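PDB 2H6L: PPC domain-containing protein from Archaeoglobus fulgidus, which is of unknown function but binds zinc and forms a trimer built on the fold of the plant and prokaryote conserved domain. Local coordinates for residues Leu73-Asn78 against Ile90-Gly95. Residues are numbered along the deposited sequence; the frame is centred on the assembly and turned at random.
With ZN (zinc ion), chain D.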
ATOM      1  N   LEU A  73       3.587  -4.783  -8.421  1.00 20.67           N
ATOM      2  CA  LEU A  73       4.327  -3.662  -7.858  1.00 19.41           C
ATOM      3  C   LEU A  73       3.603  -3.065  -6.666  1.00 21.44           C
ATOM      4  O   LEU A  73       4.221  -2.486  -5.763  1.00 20.82           O
ATOM      5  CB  LEU A  73       4.541  -2.609  -8.934  1.00 17.91           C
ATOM      6  CG  LEU A  73       5.206  -3.172 -10.190  1.00 17.30           C
ATOM      7  CD1 LEU A  73       5.376  -2.071 -11.227  1.00 15.74           C
ATOM      8  CD2 LEU A  73       6.563  -3.778  -9.824  1.00 17.86           C
ATOM      9  N   SER A  74       2.281  -3.226  -6.669  1.00 21.30           N
ATOM     10  CA  SER A  74       1.430  -2.724  -5.605  1.00 21.41           C
ATOM     11  C   SER A  74       0.033  -3.319  -5.754  1.00 19.74           C
ATOM     12  O   SER A  74      -0.542  -3.309  -6.842  1.00 20.01           O
ATOM     13  CB  SER A  74       1.346  -1.194  -5.664  1.00 21.70           C
ATOM     14  OG  SER A  74       0.484  -0.698  -4.654  1.00 24.56           O
ATOM     15  N   LEU A  75      -0.487  -3.849  -4.654  1.00 18.96           N
ATOM     16  CA  LEU A  75      -1.817  -4.443  -4.614  1.00 19.19           C
ATOM     17  C   LEU A  75      -2.431  -4.012  -3.288  1.00 18.02           C
ATOM     18  O   LEU A  75      -1.902  -4.303  -2.215  1.00 16.75           O
ATOM     19  CB  LEU A  75      -1.732  -5.971  -4.696  1.00 17.17           C
ATOM     20  CG  LEU A  75      -3.065  -6.691  -4.953  1.00 17.06           C
ATOM     21  CD1 LEU A  75      -2.786  -8.020  -5.629  1.00 16.32           C
ATOM     22  CD2 LEU A  75      -3.842  -6.879  -3.651  1.00 17.30           C
ATOM     23  N   SER A  76      -3.543  -3.300  -3.365  1.00 18.09           N
ATOM     24  CA  SER A  76      -4.194  -2.812  -2.163  1.00 18.66           C
ATOM     25  C   SER A  76      -5.706  -2.815  -2.322  1.00 16.87           C
ATOM     26  O   SER A  76      -6.221  -2.655  -3.418  1.00 15.00           O
ATOM     27  CB  SER A  76      -3.710  -1.393  -1.861  1.00 18.52           C
ATOM     28  OG  SER A  76      -4.456  -0.838  -0.795  1.00 25.04           O
ATOM     29  N   GLY A  77      -6.424  -2.995  -1.225  1.00 18.82           N
ATOM     30  CA  GLY A  77      -7.866  -2.997  -1.340  1.00 19.63           C
ATOM     31  C   GLY A  77      -8.584  -3.319  -0.057  1.00 19.40           C
ATOM     32  O   GLY A  77      -7.997  -3.312   1.023  1.00 18.89           O
ATOM     33  N   ASN A  78      -9.869  -3.618  -0.180  1.00 17.97           N
ATOM     34  CA  ASN A  78     -10.670  -3.923   0.982  1.00 16.76           C
ATOM     35  C   ASN A  78     -11.709  -4.999   0.703  1.00 14.92           C
ATOM     36  O   ASN A  78     -11.986  -5.349  -0.448  1.00 14.45           O
ATOM     37  CB  ASN A  78     -11.368  -2.650   1.455  1.00 17.05           C
ATOM     38  CG  ASN A  78     -12.241  -2.044   0.383  1.00 19.34           C
ATOM     39  OD1 ASN A  78     -13.207  -2.665  -0.069  1.00 21.06           O
ATOM     40  ND2 ASN A  78     -11.904  -0.830  -0.042  1.00 17.13           N
ATOM     41  N   ILE A  90     -10.121  -4.421  -5.344  1.00 16.00           N
ATOM     42  CA  ILE A  90      -8.673  -4.270  -5.363  1.00 16.99           C
ATOM     43  C   ILE A  90      -8.121  -3.466  -6.523  1.00 16.25           C
ATOM     44  O   ILE A  90      -8.561  -3.608  -7.660  1.00 17.30           O
ATOM     45  CB  ILE A  90      -7.993  -5.657  -5.408  1.00 16.58           C
ATOM     46  CG1 ILE A  90      -8.497  -6.518  -4.255  1.00 16.09           C
ATOM     47  CG2 ILE A  90      -6.468  -5.499  -5.364  1.00 16.28           C
ATOM     48  CD1 ILE A  90      -8.181  -7.991  -4.415  1.00 17.37           C
ATOM     49  N   HIS A  91      -7.136  -2.625  -6.225  1.00 15.29           N
ATOM     50  CA  HIS A  91      -6.477  -1.838  -7.250  1.00 16.10           C
ATOM     51  C   HIS A  91      -5.026  -2.291  -7.272  1.00 16.91           C
ATOM     52  O   HIS A  91      -4.460  -2.627  -6.229  1.00 17.88           O
ATOM     53  CB  HIS A  91      -6.578  -0.340  -6.944  1.00 17.29           C
ATOM     54  CG  HIS A  91      -7.880   0.271  -7.365  1.00 19.09           C
ATOM     55  ND1 HIS A  91      -8.026   1.618  -7.618  1.00 22.16           N
ATOM     56  CD2 HIS A  91      -9.091  -0.288  -7.600  1.00 16.96           C
ATOM     57  CE1 HIS A  91      -9.269   1.863  -7.994  1.00 18.94           C
ATOM     58  NE2 HIS A  91      -9.935   0.723  -7.991  1.00 17.56           N
ATOM     59  N   VAL A  92      -4.424  -2.322  -8.453  1.00 16.20           N
ATOM     60  CA  VAL A  92      -3.042  -2.765  -8.555  1.00 17.58           C
ATOM     61  C   VAL A  92      -2.194  -1.984  -9.524  1.00 18.27           C
ATOM     62  O   VAL A  92      -2.683  -1.208 -10.347  1.00 18.47           O
ATOM     63  CB  VAL A  92      -2.937  -4.241  -9.018  1.00 19.98           C
ATOM     64  CG1 VAL A  92      -3.559  -5.166  -7.995  1.00 18.33           C
ATOM     65  CG2 VAL A  92      -3.604  -4.399 -10.391  1.00 19.61           C
ATOM     66  N   LEU A  93      -0.898  -2.224  -9.393  1.00 17.87           N
ATOM     67  CA  LEU A  93       0.126  -1.664 -10.255  1.00 18.30           C
ATOM     68  C   LEU A  93       0.961  -2.896 -10.589  1.00 16.68           C
ATOM     69  O   LEU A  93       1.502  -3.563  -9.701  1.00 12.65           O
ATOM     70  CB  LEU A  93       0.949  -0.619  -9.507  1.00 20.78           C
ATOM     71  CG  LEU A  93       0.327   0.775  -9.579  1.00 21.27           C
ATOM     72  CD1 LEU A  93       0.338   1.440  -8.216  1.00 21.90           C
ATOM     73  CD2 LEU A  93       1.092   1.592 -10.604  1.00 19.96           C
ATOM     74  N   LEU A  94       1.005  -3.220 -11.873  1.00 17.69           N
ATOM     75  CA  LEU A  94       1.737  -4.378 -12.371  1.00 19.71           C
ATOM     76  C   LEU A  94       2.737  -3.910 -13.406  1.00 20.59           C
ATOM     77  O   LEU A  94       2.515  -2.908 -14.082  1.00 19.08           O
ATOM     78  CB  LEU A  94       0.777  -5.368 -13.041  1.00 21.08           C
ATOM     79  CG  LEU A  94      -0.140  -6.306 -12.252  1.00 21.96           C
ATOM     80  CD1 LEU A  94      -0.448  -5.756 -10.884  1.00 24.34           C
ATOM     81  CD2 LEU A  94      -1.412  -6.527 -13.063  1.00 22.02           C
ATOM     82  N   GLY A  95       3.835  -4.640 -13.541  1.00 21.81           N
ATOM     83  CA  GLY A  95       4.818  -4.257 -14.529  1.00 24.88           C
ATOM     84  C   GLY A  95       6.227  -4.657 -14.171  1.00 26.06           C
ATOM     85  O   GLY A  95       6.453  -5.441 -13.252  1.00 25.68           O
TER
HETATM   86 ZN    ZN D 401     -12.015   0.085  -8.318  1.00 26.53          ZN
HETATM   87  O   HOH W   1      -2.274  -0.858  -5.072  1.00 26.58           O
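Ser-76 and His-91 exchange two nearly straight backbone hydrogen bonds, Ser-76 N to His-91 O at 3.1 Å and His-91 N to Ser-76 O at 3.0 Å. Farther along, Leu-93 N donates to Ser-74 O, and Leu-93 O accepts from two amides at once: Leu-73 N at 2.7 Å, tilted 20° from the carbonyl plane, and Ser-74 N, in that plane on a lone pair. Two residues facing one make this a classic beta bulge in the antiparallel hairpin of strands 70-82 and 85-96, at the heart of the PCC-domain sheet. A water bridges Ser-74 OG and His-91 O, giving the small hydroxyl a polar partner on a face that packs against both other subunits.

Apolar contacts fill the opposite face. With CG anti to the backbone N (chi1 -168°), Leu-75 lies alongside Val-92, CG to CG1 a tight 3.4 Å, and its CD2 meets Ile-90 CG2; the branched side chains press unusually close. Gly-77 pairs with Ile-90 where a CB would strike Ile-90 CA. At the bulge, the Leu-73 side chain reaches across toward the backbone of Gly-95, CD1 to N 3.8 Å; an alanine here would probably leave a gap beside Gly-95.

His-91 NE2 binds zinc at 2.2 Å, together with His-89 and His-104, while its ND1 is hydrogen-bonded to Ile-72 O of the second subunit, so both hold the ring's rotation.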